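Local coordinates for protein sulfite dehydrogenase (Paracoccus pantotrophus, PDB 2XTS) that probably oxidises protein-bound sulfane sulfur in the Sox sulfur-oxidation system, holding a molybdopterin-bound molybdenum centre and working with a heme c cytochrome partner, at residues Asp105-Pro110 and Leu194-Asn199; Met146-Val151 and Pro210-Val215; Lys265-Ser270 and Gln374-Lys379; Leu284-Leu289 and Val302-Gly307. All coordinates share one frame; numbering follows the deposited sequence.

Contact 1 of 4, residues Asp105-Pro110 and Leu194-Asn199; sequences DLLRFP and LAFFAN
The carbonyl oxygen of Leu106 is approached by two aromatic side chains and one amide. Phe196 brings CE2 to 3.8 Å from Leu106 O, the ring of Phe109 meets the same oxygen edge-on, within its own plane, and Phe109 N gives Leu106 O a weak hydrogen bond of 3.5 Å. That bond belongs to the type I beta turn Leu106-Phe109 that begins at the last residue of helix 103-106 in the molybdopterin-binding domain, where the turn packs against strand 193-198. A classic beta bulge sets Phe196 and Phe197 both opposite Val149. Phe196 reaches the turn with CG beside its backbone N (chi1 -34°), well off a staggered value, and Leu194 O lies above one face of its ring, toward the rim. Leu106 CB meets Phe196 CZ at 3.7 Å, whereas Leu107 touches more loosely, its CD2 4.3 Å from Phe196 CD2. Phe103 adds an edge-to-face ring contact. Replacing Phe196 with an alanine would probably open a gap beneath the turn, leaving Leu106 CB, Leu107 and the ring of Phe103 without their shared partner. Arg108 bonds to backbone oxygens of the second subunit. Leu106 and Leu194 cross at about a right angle, with Leu106 CD1 3.9 Å from Leu194 CD2.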
loop_
_atom_site.group_PDB
_atom_site.type_symbol
_atom_site.label_atom_id
_atom_site.label_comp_id
_atom_site.label_asym_id
_atom_site.label_seq_id
_atom_site.Cartn_x
_atom_site.Cartn_y
_atom_site.Cartn_z
ATOM N N ASP A 105 11.345 17.794 -15.157
ATOM C CA ASP A 105 12.720 17.345 -15.340
ATOM C C ASP A 105 12.993 16.065 -14.531
ATOM O O ASP A 105 13.648 15.135 -14.986
ATOM C CB ASP A 105 13.757 18.385 -14.868
ATOM C CG ASP A 105 13.754 19.681 -15.656
ATOM O OD1 ASP A 105 13.460 19.663 -16.872
ATOM O OD2 ASP A 105 14.135 20.708 -15.040
ATOM N N LEU A 106 12.547 16.077 -13.278
ATOM C CA LEU A 106 12.853 14.984 -12.383
ATOM C C LEU A 106 12.255 13.650 -12.826
ATOM O O LEU A 106 12.823 12.597 -12.557
ATOM C CB LEU A 106 12.396 15.350 -10.979
ATOM C CG LEU A 106 13.206 16.495 -10.346
ATOM C CD1 LEU A 106 12.586 16.909 -9.039
ATOM C CD2 LEU A 106 14.687 16.175 -10.127
ATOM N N LEU A 107 11.122 13.703 -13.528
ATOM C CA LEU A 107 10.487 12.494 -14.069
ATOM C C LEU A 107 11.252 11.905 -15.255
ATOM O O LEU A 107 10.849 10.890 -15.800
ATOM C CB LEU A 107 9.046 12.773 -14.499
ATOM C CG LEU A 107 8.054 13.074 -13.374
ATOM C CD1 LEU A 107 6.765 13.529 -14.019
ATOM C CD2 LEU A 107 7.799 11.842 -12.488
ATOM N N ARG A 108 12.361 12.521 -15.653
ATOM C CA ARG A 108 13.138 12.068 -16.809
ATOM C C ARG A 108 14.445 11.398 -16.453
ATOM O O ARG A 108 15.123 10.897 -17.351
ATOM C CB ARG A 108 13.374 13.246 -17.749
ATOM C CG ARG A 108 12.113 13.894 -18.220
ATOM C CD ARG A 108 12.372 15.133 -19.017
ATOM N NE ARG A 108 12.996 14.802 -20.286
ATOM C CZ ARG A 108 13.333 15.689 -21.213
ATOM N NH1 ARG A 108 13.136 16.982 -21.012
ATOM N NH2 ARG A 108 13.862 15.265 -22.347
ATOM N N PHE A 109 14.804 11.394 -15.168
ATOM C CA PHE A 109 16.003 10.690 -14.706
ATOM C C PHE A 109 15.764 9.199 -14.479
ATOM O O PHE A 109 14.653 8.777 -14.152
ATOM C CB PHE A 109 16.488 11.257 -13.378
ATOM C CG PHE A 109 17.224 12.575 -13.492
ATOM C CD1 PHE A 109 18.588 12.606 -13.763
ATOM C CD2 PHE A 109 16.559 13.788 -13.336
ATOM C CE1 PHE A 109 19.265 13.804 -13.844
ATOM C CE2 PHE A 109 17.240 14.995 -13.436
ATOM C CZ PHE A 109 18.580 14.990 -13.696
ATOM N N PRO A 110 16.826 8.389 -14.581
ATOM C CA PRO A 110 16.686 6.964 -14.297
ATOM C C PRO A 110 16.159 6.736 -12.883
ATOM O O PRO A 110 16.616 7.366 -11.926
ATOM C CB PRO A 110 18.113 6.440 -14.476
ATOM C CG PRO A 110 18.698 7.358 -15.512
ATOM C CD PRO A 110 18.153 8.716 -15.144
ATOM N N LEU A 194 15.629 10.685 -3.856
ATOM C CA LEU A 194 14.538 11.637 -3.967
ATOM C C LEU A 194 13.331 10.869 -4.484
ATOM O O LEU A 194 13.275 10.491 -5.660
ATOM C CB LEU A 194 14.919 12.802 -4.899
ATOM C CG LEU A 194 13.900 13.928 -5.016
ATOM C CD1 LEU A 194 13.816 14.717 -3.707
ATOM C CD2 LEU A 194 14.217 14.817 -6.216
ATOM N N ALA A 195 12.374 10.642 -3.592
ATOM C CA ALA A 195 11.213 9.804 -3.884
ATOM C C ALA A 195 10.038 10.642 -4.309
ATOM O O ALA A 195 9.769 11.682 -3.735
ATOM C CB ALA A 195 10.839 9.001 -2.663
ATOM N N PHE A 196 9.329 10.168 -5.329
ATOM C CA PHE A 196 8.077 10.790 -5.780
ATOM C C PHE A 196 6.878 9.898 -5.595
ATOM O O PHE A 196 5.745 10.405 -5.508
ATOM C CB PHE A 196 8.079 11.145 -7.272
ATOM C CG PHE A 196 9.391 11.569 -7.806
ATOM C CD1 PHE A 196 10.052 12.668 -7.247
ATOM C CD2 PHE A 196 9.977 10.904 -8.875
ATOM C CE1 PHE A 196 11.285 13.067 -7.732
ATOM C CE2 PHE A 196 11.208 11.308 -9.368
ATOM C CZ PHE A 196 11.860 12.391 -8.794
ATOM N N PHE A 197 7.098 8.597 -5.536
ATOM C CA PHE A 197 5.989 7.645 -5.377
ATOM C C PHE A 197 6.191 6.852 -4.101
ATOM O O PHE A 197 7.314 6.518 -3.755
ATOM C CB PHE A 197 5.968 6.658 -6.547
ATOM C CG PHE A 197 5.751 7.280 -7.869
ATOM C CD1 PHE A 197 4.479 7.498 -8.383
ATOM C CD2 PHE A 197 6.836 7.633 -8.629
ATOM C CE1 PHE A 197 4.325 8.075 -9.646
ATOM C CE2 PHE A 197 6.671 8.213 -9.874
ATOM C CZ PHE A 197 5.421 8.415 -10.379
ATOM N N ALA A 198 5.093 6.579 -3.408
ATOM C CA ALA A 198 5.101 5.775 -2.184
ATOM C C ALA A 198 3.881 4.879 -2.236
ATOM O O ALA A 198 2.749 5.348 -2.370
ATOM C CB ALA A 198 5.083 6.653 -0.960
ATOM N N ASN A 199 4.104 3.576 -2.164
ATOM C CA ASN A 199 3.071 2.546 -2.253
ATOM C C ASN A 199 2.230 2.765 -3.522
ATOM O O ASN A 199 0.996 2.798 -3.479
ATOM C CB ASN A 199 2.219 2.532 -0.988
ATOM C CG ASN A 199 2.935 1.938 0.193
ATOM O OD1 ASN A 199 3.970 1.279 0.063
ATOM N ND2 ASN A 199 2.387 2.169 1.372
#

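Contact 2 of 4, residues Met146-Val151 and Pro210-Val215; sequences MEYVGV and PARLVV. With MTE (phosphonic acidmono-(2-amino-5,6-dimercapto-4-oxo-3,7,8a,9,10,10a-hexahydro-4H-8-oxa-1,3,9,10-tetraaza-anthracen-7-ylmethyl)ester), chain E.
The phosphate end of the molybdopterin pocket is built here, where Tyr148 and Val214 meet across the antiparallel sheet and Arg212 binds the cofactor's phosphate end. Val214 CG2 stands over the centre of the Tyr148 ring in a CH-pi contact, 3.5 Å from the ring centroid and 10° off the ring normal. The Arg212 chain is bent at chi3 (-58°), and its guanidinium grips the cofactor by two N-H groups: NH1 binds phosphate oxygen O3P of MTE at 2.7 Å, and NH2 binds ester oxygen O4' of MTE in a nearly straight bond of 3.1 Å (175°). Arg212 NH1 also donates to water 1, 3.1 Å away. The same water is hydrogen-bonded to Tyr148 OH and lies in the plane of both the phenol ring and the guanidinium, so it joins two side chains that do not bond directly. A weak bond from Arg212 NE to Leu213 O and one from NH2 to Trp223 O further fix the guanidinium's rotation, and Lys225 NZ and His144 NE2 also hydrogen-bond the cofactor. Strand 193-198 runs between strands 143-152 and 212-214 and pairs with both; its Ala195 touches Tyr148 and Val214, while Leu213 packs on Phe183 of strand 181-184.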
loop_
_atom_site.group_PDB
_atom_site.type_symbol
_atom_site.label_atom_id
_atom_site.label_comp_id
_atom_site.label_asym_id
_atom_site.label_seq_id
_atom_site.Cartn_x
_atom_site.Cartn_y
_atom_site.Cartn_z
ATOM N N MET A 146 6.959 1.964 3.468
ATOM C CA MET A 146 6.397 2.097 2.136
ATOM C C MET A 146 7.406 1.666 1.074
ATOM O O MET A 146 8.627 1.675 1.270
ATOM C CB MET A 146 5.962 3.546 1.857
ATOM C CG MET A 146 5.080 4.092 2.945
ATOM S SD MET A 146 4.333 5.655 2.454
ATOM C CE MET A 146 3.484 6.079 3.973
ATOM N N GLU A 147 6.860 1.286 -0.079
ATOM C CA GLU A 147 7.631 1.050 -1.301
ATOM C C GLU A 147 7.805 2.374 -2.030
ATOM O O GLU A 147 6.819 2.934 -2.498
ATOM C CB GLU A 147 6.878 0.073 -2.199
ATOM C CG GLU A 147 7.551 -0.209 -3.545
ATOM C CD GLU A 147 6.648 -0.962 -4.506
ATOM O OE1 GLU A 147 5.638 -0.400 -4.959
ATOM O OE2 GLU A 147 6.971 -2.112 -4.856
ATOM N N TYR A 148 9.042 2.836 -2.166
ATOM C CA TYR A 148 9.330 4.141 -2.780
ATOM C C TYR A 148 9.893 3.969 -4.153
ATOM O O TYR A 148 10.697 3.057 -4.389
ATOM C CB TYR A 148 10.334 4.914 -1.916
ATOM C CG TYR A 148 9.762 5.335 -0.597
ATOM C CD1 TYR A 148 8.942 6.447 -0.511
ATOM C CD2 TYR A 148 10.066 4.646 0.576
ATOM C CE1 TYR A 148 8.399 6.834 0.701
ATOM C CE2 TYR A 148 9.532 5.030 1.786
ATOM C CZ TYR A 148 8.712 6.140 1.850
ATOM O OH TYR A 148 8.168 6.526 3.069
ATOM N N VAL A 149 9.499 4.867 -5.051
ATOM C CA VAL A 149 10.168 4.985 -6.337
ATOM C C VAL A 149 10.571 6.443 -6.524
ATOM O O VAL A 149 9.822 7.380 -6.230
ATOM C CB VAL A 149 9.270 4.507 -7.505
ATOM C CG1 VAL A 149 9.947 4.704 -8.878
ATOM C CG2 VAL A 149 8.899 3.060 -7.289
ATOM N N GLY A 150 11.773 6.626 -7.057
ATOM C CA GLY A 150 12.306 7.944 -7.314
ATOM C C GLY A 150 13.639 7.850 -7.982
ATOM O O GLY A 150 13.881 6.915 -8.746
ATOM N N VAL A 151 14.477 8.845 -7.724
ATOM C CA VAL A 151 15.755 8.967 -8.396
ATOM C C VAL A 151 16.843 9.034 -7.320
ATOM O O VAL A 151 16.705 9.779 -6.349
ATOM C CB VAL A 151 15.780 10.243 -9.276
ATOM C CG1 VAL A 151 17.158 10.491 -9.850
ATOM C CG2 VAL A 151 14.703 10.192 -10.359
ATOM N N PRO A 210 5.421 17.054 -3.736
ATOM C CA PRO A 210 5.613 15.950 -4.662
ATOM C C PRO A 210 6.951 15.208 -4.564
ATOM O O PRO A 210 7.189 14.311 -5.355
ATOM C CB PRO A 210 5.473 16.635 -6.024
ATOM C CG PRO A 210 6.130 17.952 -5.776
ATOM C CD PRO A 210 5.765 18.344 -4.364
ATOM N N ALA A 211 7.813 15.556 -3.613
ATOM C CA ALA A 211 9.110 14.928 -3.512
ATOM C C ALA A 211 9.670 15.010 -2.100
ATOM O O ALA A 211 9.652 16.072 -1.471
ATOM C CB ALA A 211 10.093 15.592 -4.521
ATOM N N ARG A 212 10.202 13.890 -1.609
ATOM C CA ARG A 212 10.858 13.817 -0.304
ATOM C C ARG A 212 12.159 13.043 -0.417
ATOM O O ARG A 212 12.329 12.251 -1.341
ATOM C CB ARG A 212 9.970 13.151 0.758
ATOM C CG ARG A 212 9.931 11.620 0.666
ATOM C CD ARG A 212 9.110 10.995 1.768
ATOM N NE ARG A 212 9.616 11.376 3.085
ATOM C CZ ARG A 212 8.906 11.292 4.203
ATOM N NH1 ARG A 212 7.742 10.657 4.220
ATOM N NH2 ARG A 212 9.400 11.776 5.337
ATOM N N LEU A 213 13.038 13.211 0.566
ATOM C CA LEU A 213 14.128 12.278 0.727
ATOM C C LEU A 213 13.708 11.021 1.461
ATOM O O LEU A 213 12.949 11.080 2.423
ATOM C CB LEU A 213 15.289 12.920 1.488
ATOM C CG LEU A 213 15.920 14.149 0.834
ATOM C CD1 LEU A 213 17.148 14.628 1.616
ATOM C CD2 LEU A 213 16.281 13.882 -0.627
ATOM N N VAL A 214 14.259 9.911 0.992
ATOM C CA VAL A 214 14.168 8.593 1.612
ATOM C C VAL A 214 15.602 8.227 1.979
ATOM O O VAL A 214 16.497 8.237 1.109
ATOM C CB VAL A 214 13.501 7.555 0.676
ATOM C CG1 VAL A 214 13.682 6.149 1.206
ATOM C CG2 VAL A 214 12.044 7.902 0.545
ATOM N N VAL A 215 15.842 7.985 3.280
ATOM C CA VAL A 215 17.204 7.820 3.839
ATOM C C VAL A 215 17.255 6.489 4.596
ATOM O O VAL A 215 17.031 6.439 5.811
ATOM C CB VAL A 215 17.548 9.006 4.776
ATOM C CG1 VAL A 215 19.033 8.970 5.137
ATOM C CG2 VAL A 215 17.115 10.360 4.143
HETATM N N1 MTE E . 10.582 17.596 6.332
HETATM C C2 MTE E . 10.209 18.870 6.389
HETATM N N2 MTE E . 10.411 19.654 5.308
HETATM N N3 MTE E . 9.616 19.394 7.479
HETATM C C4 MTE E . 9.372 18.663 8.604
HETATM O O4 MTE E . 8.807 19.221 9.568
HETATM N N5 MTE E . 9.675 16.437 9.723
HETATM C C6 MTE E . 10.639 15.361 9.715
HETATM C C7 MTE E . 10.723 14.590 8.408
HETATM N N8 MTE E . 10.859 15.502 7.302
HETATM C C9 MTE E . 9.781 17.273 8.627
HETATM C C10 MTE E . 10.425 16.767 7.408
HETATM C "C1'" MTE E . 10.439 14.375 10.852
HETATM S "S1'" MTE E . 10.911 14.846 12.470
HETATM C "C2'" MTE E . 9.984 13.118 10.635
HETATM S "S2'" MTE E . 9.927 11.936 11.882
HETATM C "C3'" MTE E . 9.547 12.722 9.240
HETATM O "O3'" MTE E . 9.555 13.796 8.286
HETATM C "C4'" MTE E . 8.121 12.204 9.271
HETATM O "O4'" MTE E . 7.745 11.752 7.963
HETATM P P MTE E . 6.171 11.577 7.709
HETATM O O1P MTE E . 5.824 10.493 8.774
HETATM O O2P MTE E . 5.446 12.846 8.017
HETATM O O3P MTE E . 6.058 11.047 6.322
HETATM O O HOH W 1 6.120 8.768 2.444
#

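Contact 3 of 4, residues Lys265-Ser270 and Gln374-Lys379; sequences KSVITS and QTWWVK
Gln374 opens the second segment by touching Val267, with Gln374 CG 4.3 Å from Val267 CG2, while its backbone reaches strand 265-270 through water. Water 2 accepts from Gln374 N and donates to Ser266 O at 2.8 Å; water 3 accepts from Ile268 N and gives Gln374 O a weak bond. Thr375 turns away from this strand and bonds to Gln341. Trp376 then carries the direct contact. With CG beside its backbone N (chi1 -58°), Trp376 brings its indole edge to strand 265-270, and Trp376 NE1 donates to Ile268 O at 2.8 Å with an N-H...O angle of 155°. The oxygen lies close to the indole plane, though NE1 is tilted 26° out of the carbonyl plane. Ile268 CB packs 3.9 Å from Trp376 CD1, Val267 CG2 touches CZ2, and Gln374 CG covers one indole face toward its rim. A phenylalanine in place of Trp376 would probably leave Ile268 O without this donor and loosen the hold on Val267. Farther on, Lys379 CG lies over one face of the Trp377 indole, and Trp377 packs on Ile174 of the cytochrome chain. Val267 and Thr269 pair with strand 282-291 of this E-set domain, whereas Ser266 O and Ile268 N and O are satisfied on the other edge by two waters and an indole: the two strands are joined by side chain and solvent instead of sheet pairing.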
loop_
_atom_site.group_PDB
_atom_site.type_symbol
_atom_site.label_atom_id
_atom_site.label_comp_id
_atom_site.label_asym_id
_atom_site.label_seq_id
_atom_site.Cartn_x
_atom_site.Cartn_y
_atom_site.Cartn_z
ATOM N N LYS A 265 15.050 -3.080 16.503
ATOM C CA LYS A 265 13.943 -2.829 17.373
ATOM C C LYS A 265 12.796 -3.765 17.007
ATOM O O LYS A 265 12.718 -4.269 15.900
ATOM C CB LYS A 265 13.521 -1.367 17.189
ATOM C CG LYS A 265 12.547 -0.828 18.190
ATOM C CD LYS A 265 12.496 0.687 18.094
ATOM C CE LYS A 265 11.397 1.291 18.924
ATOM N NZ LYS A 265 11.459 2.783 18.947
ATOM N N SER A 266 11.880 -3.953 17.933
ATOM C CA SER A 266 10.685 -4.748 17.691
ATOM C C SER A 266 9.600 -4.399 18.661
ATOM O O SER A 266 9.847 -3.862 19.739
ATOM C CB SER A 266 10.952 -6.246 17.812
ATOM O OG SER A 266 11.191 -6.639 19.147
ATOM N N VAL A 267 8.391 -4.781 18.303
ATOM C CA VAL A 267 7.245 -4.668 19.186
ATOM C C VAL A 267 6.198 -5.699 18.803
ATOM O O VAL A 267 5.951 -5.920 17.617
ATOM C CB VAL A 267 6.622 -3.232 19.215
ATOM C CG1 VAL A 267 6.106 -2.788 17.836
ATOM C CG2 VAL A 267 5.536 -3.135 20.289
ATOM N N ILE A 268 5.600 -6.335 19.807
ATOM C CA ILE A 268 4.422 -7.173 19.641
ATOM C C ILE A 268 3.201 -6.260 19.477
ATOM O O ILE A 268 2.857 -5.487 20.362
ATOM C CB ILE A 268 4.262 -8.129 20.840
ATOM C CG1 ILE A 268 5.393 -9.173 20.797
ATOM C CG2 ILE A 268 2.907 -8.822 20.790
ATOM C CD1 ILE A 268 5.583 -9.965 22.113
ATOM N N THR A 269 2.547 -6.354 18.322
ATOM C CA THR A 269 1.379 -5.526 18.033
ATOM C C THR A 269 0.084 -6.160 18.505
ATOM O O THR A 269 -0.880 -5.452 18.740
ATOM C CB THR A 269 1.325 -5.176 16.538
ATOM O OG1 THR A 269 1.307 -6.376 15.758
ATOM C CG2 THR A 269 2.565 -4.385 16.143
ATOM N N SER A 270 0.070 -7.482 18.652
ATOM C CA SER A 270 -1.046 -8.134 19.293
ATOM C C SER A 270 -0.627 -9.459 19.891
ATOM O O SER A 270 0.135 -10.181 19.322
ATOM C CB SER A 270 -2.194 -8.358 18.329
ATOM O OG SER A 270 -1.903 -9.421 17.456
ATOM N N GLN A 374 10.087 -3.875 24.694
ATOM C CA GLN A 374 8.779 -3.564 25.246
ATOM C C GLN A 374 8.189 -4.792 25.944
ATOM O O GLN A 374 8.294 -5.908 25.435
ATOM C CB GLN A 374 7.841 -3.152 24.091
ATOM C CG GLN A 374 6.406 -2.877 24.523
ATOM C CD GLN A 374 6.259 -1.679 25.445
ATOM O OE1 GLN A 374 5.769 -1.776 26.589
ATOM N NE2 GLN A 374 6.698 -0.550 24.977
ATOM N N THR A 375 7.569 -4.585 27.098
ATOM C CA THR A 375 6.895 -5.641 27.838
ATOM C C THR A 375 5.402 -5.360 27.873
ATOM O O THR A 375 4.976 -4.232 28.156
ATOM C CB THR A 375 7.385 -5.682 29.279
ATOM O OG1 THR A 375 8.816 -5.784 29.299
ATOM C CG2 THR A 375 6.793 -6.858 30.061
ATOM N N TRP A 376 4.603 -6.388 27.595
ATOM C CA TRP A 376 3.162 -6.328 27.829
ATOM C C TRP A 376 2.775 -7.280 28.961
ATOM O O TRP A 376 3.114 -8.476 28.929
ATOM C CB TRP A 376 2.329 -6.770 26.617
ATOM C CG TRP A 376 2.545 -6.026 25.346
ATOM C CD1 TRP A 376 2.717 -6.608 24.126
ATOM C CD2 TRP A 376 2.600 -4.595 25.116
ATOM N NE1 TRP A 376 2.868 -5.652 23.163
ATOM C CE2 TRP A 376 2.798 -4.412 23.738
ATOM C CE3 TRP A 376 2.458 -3.466 25.927
ATOM C CZ2 TRP A 376 2.913 -3.156 23.170
ATOM C CZ3 TRP A 376 2.555 -2.220 25.360
ATOM C CH2 TRP A 376 2.782 -2.073 24.005
ATOM N N TRP A 377 2.051 -6.750 29.932
ATOM C CA TRP A 377 1.444 -7.592 30.962
ATOM C C TRP A 377 0.061 -8.028 30.502
ATOM O O TRP A 377 -0.836 -7.215 30.398
ATOM C CB TRP A 377 1.376 -6.829 32.280
ATOM C CG TRP A 377 0.776 -7.576 33.428
ATOM C CD1 TRP A 377 0.825 -8.905 33.671
ATOM C CD2 TRP A 377 0.084 -6.992 34.530
ATOM N NE1 TRP A 377 0.200 -9.201 34.868
ATOM C CE2 TRP A 377 -0.246 -8.036 35.423
ATOM C CE3 TRP A 377 -0.253 -5.678 34.873
ATOM C CZ2 TRP A 377 -0.939 -7.812 36.611
ATOM C CZ3 TRP A 377 -0.955 -5.455 36.064
ATOM C CH2 TRP A 377 -1.285 -6.518 36.912
ATOM N N VAL A 378 -0.076 -9.322 30.213
ATOM C CA VAL A 378 -1.364 -9.913 29.869
ATOM C C VAL A 378 -1.962 -10.460 31.152
ATOM O O VAL A 378 -1.384 -11.326 31.793
ATOM C CB VAL A 378 -1.230 -11.044 28.828
ATOM C CG1 VAL A 378 -2.594 -11.663 28.496
ATOM C CG2 VAL A 378 -0.567 -10.533 27.551
ATOM N N LYS A 379 -3.120 -9.944 31.507
ATOM C CA LYS A 379 -3.804 -10.308 32.745
ATOM C C LYS A 379 -4.761 -11.473 32.500
ATOM O O LYS A 379 -5.071 -11.811 31.364
ATOM C CB LYS A 379 -4.527 -9.095 33.345
ATOM C CG LYS A 379 -3.546 -7.969 33.681
ATOM C CD LYS A 379 -4.177 -6.745 34.314
ATOM C CE LYS A 379 -4.851 -5.869 33.299
ATOM N NZ LYS A 379 -5.307 -4.603 33.923
HETATM O O HOH W 2 10.435 -5.178 22.097
HETATM O O HOH W 3 7.154 -6.298 22.273
#

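Contact 4 of 4, residues Leu284-Leu289 and Val302-Gly307; sequences LVISGL and VSLDGG
Ile286 and Val302 make the closest backbone approach, their CA atoms 8.9 Å apart, a spacing for side chains to meet rather than for strands to pair, consistent with facing walls of the beta-sandwich expected of an E-set domain. Both residues point their CB atoms at the opposing segment. Ile286 is extended (chi2 178°), which carries CD1 forward to do the touching: it lies 3.7 Å from Leu304 CD2 and, more loosely, 4.3 Å from Val302 CG1. Leu304 comes just after strand 297-303 and reaches back with one methyl, its side chain crossing that of Ile286 obliquely. The hairpin turn from which it comes is held by Ser303, whose CB points away from strand 282-291. Ser303 OG accepts from Asp305 N at 3.2 Å, making an ST turn, and from Gly307 N at 2.9 Å, and it is also hydrogen-bonded to Asn309 O. Gly306 and Gly307 both take positive phi, and at the angles of Gly307 (98°/8°) a side chain would collide with the carbonyl oxygen of Gly306. Leu340 of strand 338-346 touches both Ile286 and Leu304, and Ile268 touches Ile286. Methyl groups alone thus make the contact, while the polar bonds stay within the turn around Leu304, which probably limits how far that residue can shift.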
loop_
_atom_site.group_PDB
_atom_site.type_symbol
_atom_site.label_atom_id
_atom_site.label_comp_id
_atom_site.label_asym_id
_atom_site.label_seq_id
_atom_site.Cartn_x
_atom_site.Cartn_y
_atom_site.Cartn_z
ATOM N N LEU A 284 -3.779 -18.702 20.240
ATOM C CA LEU A 284 -3.561 -17.260 20.264
ATOM C C LEU A 284 -2.426 -16.944 19.327
ATOM O O LEU A 284 -1.352 -17.550 19.424
ATOM C CB LEU A 284 -3.192 -16.816 21.686
ATOM C CG LEU A 284 -2.946 -15.335 21.937
ATOM C CD1 LEU A 284 -4.207 -14.520 21.774
ATOM C CD2 LEU A 284 -2.359 -15.142 23.311
ATOM N N VAL A 285 -2.653 -15.974 18.435
ATOM C CA VAL A 285 -1.596 -15.465 17.566
ATOM C C VAL A 285 -0.876 -14.301 18.246
ATOM O O VAL A 285 -1.494 -13.323 18.665
ATOM C CB VAL A 285 -2.177 -14.982 16.224
ATOM C CG1 VAL A 285 -1.077 -14.275 15.397
ATOM C CG2 VAL A 285 -2.827 -16.173 15.459
ATOM N N ILE A 286 0.432 -14.435 18.402
ATOM C CA ILE A 286 1.294 -13.310 18.748
ATOM C C ILE A 286 1.868 -12.776 17.446
ATOM O O ILE A 286 2.503 -13.510 16.700
ATOM C CB ILE A 286 2.427 -13.702 19.739
ATOM C CG1 ILE A 286 1.777 -14.234 21.038
ATOM C CG2 ILE A 286 3.378 -12.529 19.932
ATOM C CD1 ILE A 286 2.753 -14.697 22.069
ATOM N N SER A 287 1.600 -11.503 17.160
ATOM C CA SER A 287 2.044 -10.861 15.918
ATOM C C SER A 287 2.860 -9.630 16.269
ATOM O O SER A 287 2.549 -8.956 17.244
ATOM C CB SER A 287 0.829 -10.424 15.105
ATOM O OG SER A 287 1.200 -9.857 13.875
ATOM N N GLY A 288 3.878 -9.327 15.467
ATOM C CA GLY A 288 4.555 -8.071 15.663
ATOM C C GLY A 288 5.469 -7.676 14.544
ATOM O O GLY A 288 5.567 -8.340 13.509
ATOM N N LEU A 289 6.139 -6.548 14.789
ATOM C CA LEU A 289 7.033 -5.937 13.826
ATOM C C LEU A 289 8.465 -5.853 14.374
ATOM O O LEU A 289 8.672 -5.604 15.554
ATOM C CB LEU A 289 6.586 -4.513 13.500
ATOM C CG LEU A 289 5.315 -4.416 12.670
ATOM C CD1 LEU A 289 4.730 -3.011 12.757
ATOM C CD2 LEU A 289 5.613 -4.857 11.248
ATOM N N VAL A 302 10.694 -14.313 21.147
ATOM C CA VAL A 302 9.547 -13.912 21.931
ATOM C C VAL A 302 9.606 -14.604 23.302
ATOM O O VAL A 302 9.934 -15.800 23.388
ATOM C CB VAL A 302 8.252 -14.240 21.172
ATOM C CG1 VAL A 302 7.041 -14.084 22.077
ATOM C CG2 VAL A 302 8.124 -13.360 19.967
ATOM N N SER A 303 9.323 -13.851 24.357
ATOM C CA SER A 303 9.195 -14.403 25.697
ATOM C C SER A 303 7.784 -14.209 26.193
ATOM O O SER A 303 7.162 -13.185 25.917
ATOM C CB SER A 303 10.183 -13.731 26.649
ATOM O OG SER A 303 10.063 -14.225 27.986
ATOM N N LEU A 304 7.267 -15.201 26.920
ATOM C CA LEU A 304 5.994 -15.081 27.601
ATOM C C LEU A 304 6.132 -14.805 29.090
ATOM O O LEU A 304 5.111 -14.654 29.767
ATOM C CB LEU A 304 5.172 -16.372 27.425
ATOM C CG LEU A 304 5.112 -16.980 26.014
ATOM C CD1 LEU A 304 4.230 -18.210 26.058
ATOM C CD2 LEU A 304 4.620 -15.955 24.976
ATOM N N ASP A 305 7.376 -14.797 29.589
ATOM C CA ASP A 305 7.627 -14.761 31.025
ATOM C C ASP A 305 8.623 -13.684 31.409
ATOM O O ASP A 305 9.378 -13.820 32.364
ATOM C CB ASP A 305 8.031 -16.158 31.533
ATOM C CG ASP A 305 9.310 -16.683 30.933
ATOM O OD1 ASP A 305 9.997 -15.960 30.183
ATOM O OD2 ASP A 305 9.646 -17.849 31.281
ATOM N N GLY A 306 8.606 -12.572 30.678
ATOM C CA GLY A 306 9.401 -11.391 31.041
ATOM C C GLY A 306 10.890 -11.502 30.816
ATOM O O GLY A 306 11.664 -10.779 31.437
ATOM N N GLY A 307 11.286 -12.421 29.932
ATOM C CA GLY A 307 12.675 -12.590 29.564
ATOM C C GLY A 307 13.422 -13.699 30.276
ATOM O O GLY A 307 14.609 -13.831 30.087
#

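Overall arrangement
All four contacts are largely buried, in two pairs on opposite sides of the chain's centre. Contacts 1 and 2, with centres about 7 Å apart, share the sheet around strand 193-198: contact 1 packs a turn on it by apolar groups, while contact 2 spans its two flanking strands and turns polar at the cofactor phosphate. Contacts 3 and 4 belong to the dimerisation domain, their strands 265-270 and 282-291 hydrogen-bonded as neighbours; contact 3 relies on an indole bond and waters, contact 4 on methyls. Contacts 1, 2 and 4 also reach the second subunit; between contacts 1 and 4, Phe109 of one subunit packs on Val285 of the other.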